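TRNA threonylcarbamoyladenosine biosynthesis protein TsaE (Haemophilus influenzae, PDB 1HTW) is required for forming the threonylcarbamoyl group on adenosine 37 of tRNAs that read codons beginning with adenine, and binds ATP and magnesium. Local coordinates at residues E11-L25 and A44-I57. Residues are numbered along the deposited sequence; the frame is centred on the assembly and turned at random.
Sequences EFSMLRFGKKFAEIL and AGKTTLTRGMLQGI. With MG (magnesium ion), chain D; ADP (adenosine-5'-diphosphate), chain H.
G18, G52 and G56 carry no side chain to part helices 11-25 and 46-56, which pack backbone to backbone: their axes approach to 6.8 Å, crossing at -55°, L15 CA lies 4.0 Å from G52 CA, and G56 CA meets K19 CB. L49 CD1 presses on G18 CA at a tight 3.5 Å. M53 is a knob among G18, F21, A22 and L25; its bend at chi3 (72°) brings M53 CE to 3.6 Å from F21 CD2, while M53 SD lies 4.8 Å from the F21 ring centre in an oblique Met-aromatic contact. Helix 46-56 begins within the P-loop (Walker A) of this nucleotide-binding fold, with G45 as N-cap: the amides of G45 and K46, with K46 NZ, bond ADP O2B, while T47 OG1 and ADP O1B ligate magnesium, as does E113. Helix 11-25 reaches the nucleotide through E11, whose OE1 accepts from ADP O2' at 2.5 Å. E11 OE2 turns its anti lone pair to R51 NH2 in a 3.3 Å salt bridge, in the guanidinium plane but bent (N-H...O 139°). L15 CD2 over one face and Q55 OE1, accepting from NH1, probably steady that guanidinium. K19 NZ donates to G56 O at 2.8 Å and salt-bridges E23 OE2 through a weak bond.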
loop_
_atom_site.group_PDB
_atom_site.type_symbol
_atom_site.label_atom_id
_atom_site.label_comp_id
_atom_site.label_asym_id
_atom_site.label_seq_id
_atom_site.Cartn_x
_atom_site.Cartn_y
_atom_site.Cartn_z
ATOM N N GLU A 11 -7.597 15.700 -4.634
ATOM C CA GLU A 11 -7.866 14.262 -4.763
ATOM C C GLU A 11 -7.530 13.692 -6.113
ATOM O O GLU A 11 -7.017 12.527 -6.104
ATOM C CB GLU A 11 -9.327 14.010 -4.345
ATOM C CG GLU A 11 -9.620 12.503 -4.323
ATOM C CD GLU A 11 -10.904 12.167 -3.609
ATOM O OE1 GLU A 11 -11.333 12.967 -2.752
ATOM O OE2 GLU A 11 -11.486 11.106 -3.931
ATOM N N PHE A 12 -7.683 14.376 -7.225
ATOM C CA PHE A 12 -7.344 13.855 -8.550
ATOM C C PHE A 12 -5.867 13.529 -8.638
ATOM O O PHE A 12 -5.356 12.549 -9.196
ATOM C CB PHE A 12 -7.664 14.865 -9.654
ATOM C CG PHE A 12 -8.877 14.492 -10.481
ATOM C CD1 PHE A 12 -8.921 13.280 -11.121
ATOM C CD2 PHE A 12 -9.938 15.370 -10.589
ATOM C CE1 PHE A 12 -10.006 12.976 -11.955
ATOM C CE2 PHE A 12 -11.050 15.049 -11.353
ATOM C CZ PHE A 12 -11.056 13.846 -12.048
ATOM N N SER A 13 -5.097 14.441 -7.972
ATOM C CA SER A 13 -3.650 14.223 -7.932
ATOM C C SER A 13 -3.311 13.010 -7.072
ATOM O O SER A 13 -2.282 12.363 -7.371
ATOM C CB SER A 13 -2.999 15.492 -7.303
ATOM O OG SER A 13 -3.148 16.547 -8.284
ATOM N N MET A 14 -4.053 12.680 -6.057
ATOM C CA MET A 14 -3.751 11.534 -5.221
ATOM C C MET A 14 -3.967 10.247 -6.094
ATOM O O MET A 14 -3.205 9.312 -5.954
ATOM C CB MET A 14 -4.673 11.394 -4.016
ATOM C CG MET A 14 -4.338 10.288 -3.074
ATOM S SD MET A 14 -2.602 10.370 -2.256
ATOM C CE MET A 14 -3.073 10.974 -0.538
ATOM N N LEU A 15 -5.073 10.335 -6.843
ATOM C CA LEU A 15 -5.368 9.146 -7.710
ATOM C C LEU A 15 -4.334 8.980 -8.808
ATOM O O LEU A 15 -3.881 7.787 -8.966
ATOM C CB LEU A 15 -6.770 9.356 -8.266
ATOM C CG LEU A 15 -7.912 9.418 -7.266
ATOM C CD1 LEU A 15 -9.211 9.822 -7.984
ATOM C CD2 LEU A 15 -8.060 8.178 -6.427
ATOM N N ARG A 16 -3.853 9.993 -9.443
ATOM C CA ARG A 16 -2.804 9.951 -10.445
ATOM C C ARG A 16 -1.509 9.453 -9.822
ATOM O O ARG A 16 -0.778 8.648 -10.446
ATOM C CB ARG A 16 -2.590 11.345 -11.046
ATOM C CG ARG A 16 -1.456 11.406 -12.084
ATOM C CD ARG A 16 -1.373 12.821 -12.669
ATOM N NE ARG A 16 -0.156 13.040 -13.423
ATOM C CZ ARG A 16 0.739 14.010 -13.242
ATOM N NH1 ARG A 16 0.601 14.894 -12.265
ATOM N NH2 ARG A 16 1.782 14.093 -14.058
ATOM N N PHE A 17 -1.194 9.898 -8.597
ATOM C CA PHE A 17 0.013 9.404 -7.958
ATOM C C PHE A 17 -0.108 7.931 -7.593
ATOM O O PHE A 17 0.808 7.156 -7.865
ATOM C CB PHE A 17 0.287 10.208 -6.631
ATOM C CG PHE A 17 1.570 9.717 -5.984
ATOM C CD1 PHE A 17 2.781 10.298 -6.380
ATOM C CD2 PHE A 17 1.546 8.737 -5.034
ATOM C CE1 PHE A 17 3.961 9.824 -5.777
ATOM C CE2 PHE A 17 2.710 8.241 -4.481
ATOM C CZ PHE A 17 3.926 8.826 -4.855
ATOM N N GLY A 18 -1.315 7.492 -7.166
ATOM C CA GLY A 18 -1.476 6.052 -6.907
ATOM C C GLY A 18 -1.267 5.241 -8.212
ATOM O O GLY A 18 -0.621 4.185 -8.158
ATOM N N LYS A 19 -1.790 5.734 -9.302
ATOM C CA LYS A 19 -1.691 4.955 -10.583
ATOM C C LYS A 19 -0.183 4.850 -10.942
ATOM O O LYS A 19 0.311 3.754 -11.220
ATOM C CB LYS A 19 -2.414 5.631 -11.706
ATOM C CG LYS A 19 -2.249 4.870 -13.060
ATOM C CD LYS A 19 -2.967 5.557 -14.191
ATOM C CE LYS A 19 -2.590 4.990 -15.554
ATOM N NZ LYS A 19 -2.765 3.505 -15.645
ATOM N N LYS A 20 0.511 5.982 -10.841
ATOM C CA LYS A 20 1.974 5.949 -11.173
ATOM C C LYS A 20 2.725 5.037 -10.224
ATOM O O LYS A 20 3.541 4.220 -10.723
ATOM C CB LYS A 20 2.551 7.366 -11.128
ATOM C CG LYS A 20 4.055 7.433 -11.386
ATOM C CD LYS A 20 4.607 8.846 -11.307
ATOM C CE LYS A 20 5.915 8.964 -12.118
ATOM N NZ LYS A 20 7.074 9.081 -11.190
ATOM N N PHE A 21 2.478 5.064 -8.928
ATOM C CA PHE A 21 3.151 4.225 -7.962
ATOM C C PHE A 21 2.853 2.741 -8.212
ATOM O O PHE A 21 3.698 1.852 -8.209
ATOM C CB PHE A 21 2.685 4.637 -6.557
ATOM C CG PHE A 21 3.258 3.981 -5.360
ATOM C CD1 PHE A 21 4.577 3.574 -5.300
ATOM C CD2 PHE A 21 2.512 3.832 -4.182
ATOM C CE1 PHE A 21 5.076 2.955 -4.155
ATOM C CE2 PHE A 21 2.999 3.270 -3.037
ATOM C CZ PHE A 21 4.330 2.776 -3.029
ATOM N N ALA A 22 1.574 2.412 -8.468
ATOM C CA ALA A 22 1.201 0.999 -8.683
ATOM C C ALA A 22 1.819 0.494 -10.011
ATOM O O ALA A 22 2.314 -0.648 -10.000
ATOM C CB ALA A 22 -0.318 0.877 -8.789
ATOM N N GLU A 23 1.887 1.332 -11.018
ATOM C CA GLU A 23 2.505 0.967 -12.295
ATOM C C GLU A 23 3.980 0.649 -12.082
ATOM O O GLU A 23 4.465 -0.381 -12.611
ATOM C CB GLU A 23 2.269 1.964 -13.372
ATOM C CG GLU A 23 0.825 2.094 -13.872
ATOM C CD GLU A 23 0.442 0.953 -14.799
ATOM O OE1 GLU A 23 1.164 -0.067 -14.827
ATOM O OE2 GLU A 23 -0.583 1.071 -15.512
ATOM N N ILE A 24 4.649 1.434 -11.225
ATOM C CA ILE A 24 6.052 1.130 -10.929
ATOM C C ILE A 24 6.168 -0.204 -10.250
ATOM O O ILE A 24 7.001 -1.053 -10.635
ATOM C CB ILE A 24 6.697 2.243 -10.064
ATOM C CG1 ILE A 24 6.942 3.472 -10.926
ATOM C CG2 ILE A 24 7.903 1.754 -9.317
ATOM C CD1 ILE A 24 7.375 4.659 -10.069
ATOM N N LEU A 25 5.326 -0.511 -9.261
ATOM C CA LEU A 25 5.369 -1.808 -8.577
ATOM C C LEU A 25 5.094 -2.960 -9.544
ATOM O O LEU A 25 5.779 -4.002 -9.385
ATOM C CB LEU A 25 4.365 -1.852 -7.426
ATOM C CG LEU A 25 4.465 -0.781 -6.366
ATOM C CD1 LEU A 25 3.505 -1.156 -5.206
ATOM C CD2 LEU A 25 5.890 -0.726 -5.810
ATOM N N ALA A 44 -6.491 10.884 6.262
ATOM C CA ALA A 44 -5.351 11.374 5.528
ATOM C C ALA A 44 -5.388 11.006 4.041
ATOM O O ALA A 44 -4.873 11.695 3.212
ATOM C CB ALA A 44 -4.047 10.889 6.143
ATOM N N GLY A 45 -6.032 9.822 3.748
ATOM C CA GLY A 45 -6.166 9.465 2.322
ATOM C C GLY A 45 -5.515 8.062 2.071
ATOM O O GLY A 45 -5.225 7.880 0.859
ATOM N N LYS A 46 -5.321 7.251 3.045
ATOM C CA LYS A 46 -4.622 5.933 2.820
ATOM C C LYS A 46 -5.485 5.079 1.896
ATOM O O LYS A 46 -5.023 4.574 0.856
ATOM C CB LYS A 46 -4.333 5.196 4.112
ATOM C CG LYS A 46 -3.500 5.893 5.176
ATOM C CD LYS A 46 -3.375 5.159 6.489
ATOM C CE LYS A 46 -4.655 5.062 7.297
ATOM N NZ LYS A 46 -5.191 6.431 7.714
ATOM N N THR A 47 -6.778 4.982 2.215
ATOM C CA THR A 47 -7.727 4.266 1.330
ATOM C C THR A 47 -7.953 4.895 0.038
ATOM O O THR A 47 -8.096 4.217 -1.043
ATOM C CB THR A 47 -8.992 3.963 2.175
ATOM O OG1 THR A 47 -8.664 3.158 3.254
ATOM C CG2 THR A 47 -10.020 3.273 1.253
ATOM N N THR A 48 -7.951 6.252 -0.138
ATOM C CA THR A 48 -8.074 6.892 -1.425
ATOM C C THR A 48 -6.822 6.648 -2.334
ATOM O O THR A 48 -7.007 6.435 -3.509
ATOM C CB THR A 48 -8.199 8.423 -1.290
ATOM O OG1 THR A 48 -9.514 8.557 -0.596
ATOM C CG2 THR A 48 -8.267 9.122 -2.595
ATOM N N LEU A 49 -5.684 6.625 -1.653
ATOM C CA LEU A 49 -4.454 6.306 -2.456
ATOM C C LEU A 49 -4.528 4.808 -2.913
ATOM O O LEU A 49 -4.250 4.671 -4.106
ATOM C CB LEU A 49 -3.231 6.412 -1.510
ATOM C CG LEU A 49 -1.911 5.925 -2.142
ATOM C CD1 LEU A 49 -1.651 6.569 -3.485
ATOM C CD2 LEU A 49 -0.732 6.174 -1.184
ATOM N N THR A 50 -4.939 3.986 -2.034
ATOM C CA THR A 50 -5.126 2.540 -2.426
ATOM C C THR A 50 -6.095 2.450 -3.592
ATOM O O THR A 50 -5.883 1.692 -4.550
ATOM C CB THR A 50 -5.708 1.801 -1.243
ATOM O OG1 THR A 50 -4.721 1.771 -0.185
ATOM C CG2 THR A 50 -5.965 0.305 -1.620
ATOM N N ARG A 51 -7.187 3.190 -3.528
ATOM C CA ARG A 51 -8.131 3.204 -4.667
ATOM C C ARG A 51 -7.521 3.665 -5.946
ATOM O O ARG A 51 -7.681 3.067 -7.044
ATOM C CB ARG A 51 -9.407 3.957 -4.263
ATOM C CG ARG A 51 -10.392 4.235 -5.380
ATOM C CD ARG A 51 -11.625 5.012 -4.789
ATOM N NE ARG A 51 -11.638 6.420 -5.044
ATOM C CZ ARG A 51 -11.773 7.177 -6.075
ATOM N NH1 ARG A 51 -11.871 6.737 -7.341
ATOM N NH2 ARG A 51 -11.711 8.519 -5.926
ATOM N N GLY A 52 -6.732 4.740 -5.944
ATOM C CA GLY A 52 -6.066 5.232 -7.147
ATOM C C GLY A 52 -5.064 4.077 -7.646
ATOM O O GLY A 52 -4.935 4.025 -8.855
ATOM N N MET A 53 -4.436 3.450 -6.732
ATOM C CA MET A 53 -3.451 2.364 -7.157
ATOM C C MET A 53 -4.242 1.240 -7.845
ATOM O O MET A 53 -3.913 0.922 -9.000
ATOM C CB MET A 53 -2.706 1.850 -5.982
ATOM C CG MET A 53 -1.739 2.818 -5.221
ATOM S SD MET A 53 -0.886 2.185 -3.734
ATOM C CE MET A 53 0.402 0.943 -4.578
ATOM N N LEU A 54 -5.302 0.789 -7.205
ATOM C CA LEU A 54 -5.993 -0.436 -7.806
ATOM C C LEU A 54 -6.787 -0.089 -9.019
ATOM O O LEU A 54 -6.796 -0.799 -10.058
ATOM C CB LEU A 54 -6.879 -1.032 -6.717
ATOM C CG LEU A 54 -6.250 -1.574 -5.452
ATOM C CD1 LEU A 54 -7.300 -1.949 -4.404
ATOM C CD2 LEU A 54 -5.466 -2.859 -5.775
ATOM N N GLN A 55 -7.611 0.990 -9.004
ATOM C CA GLN A 55 -8.389 1.400 -10.116
ATOM C C GLN A 55 -7.516 1.930 -11.221
ATOM O O GLN A 55 -7.777 1.857 -12.445
ATOM C CB GLN A 55 -9.517 2.450 -9.720
ATOM C CG GLN A 55 -10.500 1.764 -8.769
ATOM C CD GLN A 55 -11.579 2.799 -8.291
ATOM O OE1 GLN A 55 -11.291 3.970 -8.423
ATOM N NE2 GLN A 55 -12.746 2.305 -7.903
ATOM N N GLY A 56 -6.357 2.506 -10.763
ATOM C CA GLY A 56 -5.397 3.059 -11.741
ATOM C C GLY A 56 -4.789 1.960 -12.634
ATOM O O GLY A 56 -4.546 2.313 -13.810
ATOM N N ILE A 57 -4.629 0.789 -12.087
ATOM C CA ILE A 57 -4.050 -0.320 -12.948
ATOM C C ILE A 57 -5.196 -1.163 -13.491
ATOM O O ILE A 57 -4.930 -2.241 -14.074
ATOM C CB ILE A 57 -3.058 -1.143 -12.159
ATOM C CG1 ILE A 57 -3.516 -1.678 -10.817
ATOM C CG2 ILE A 57 -1.761 -0.312 -11.941
ATOM C CD1 ILE A 57 -2.601 -2.702 -10.157
HETATM MG MG MG D . -8.508 3.826 5.232
HETATM P PB ADP H . -7.802 7.070 5.409
HETATM O O1B ADP H . -7.866 5.666 4.795
HETATM O O2B ADP H . -6.426 7.524 5.654
HETATM O O3B ADP H . -8.673 7.033 6.738
HETATM P PA ADP H . -9.644 7.894 3.327
HETATM O O1A ADP H . -10.733 6.929 3.670
HETATM O O2A ADP H . -9.004 7.696 2.009
HETATM O O3A ADP H . -8.585 8.024 4.495
HETATM O "O5'" ADP H . -10.318 9.349 3.337
HETATM C "C5'" ADP H . -9.794 10.481 2.691
HETATM C "C4'" ADP H . -10.936 11.529 2.599
HETATM O "O4'" ADP H . -10.372 12.796 2.267
HETATM C "C3'" ADP H . -11.968 11.193 1.545
HETATM O "O3'" ADP H . -13.312 11.504 2.030
HETATM C "C2'" ADP H . -11.481 12.035 0.382
HETATM O "O2'" ADP H . -12.462 12.307 -0.600
HETATM C "C1'" ADP H . -10.888 13.278 1.082
HETATM N N9 ADP H . -9.843 13.917 0.321
HETATM C C8 ADP H . -9.757 15.246 0.018
HETATM N N7 ADP H . -8.695 15.647 -0.592
HETATM C C5 ADP H . -8.007 14.523 -0.729
HETATM C C6 ADP H . -6.749 14.389 -1.264
HETATM N N6 ADP H . -6.001 15.376 -1.735
HETATM N N1 ADP H . -6.223 13.135 -1.166
HETATM C C2 ADP H . -6.930 12.140 -0.607
HETATM N N3 ADP H . -8.142 12.182 -0.015
HETATM C C4 ADP H . -8.625 13.439 -0.166
HETATM O O HOH W 1 -8.443 4.435 7.270
HETATM O O HOH W 2 -10.585 4.511 5.089
HETATM O O HOH W 3 -9.440 1.865 5.910
#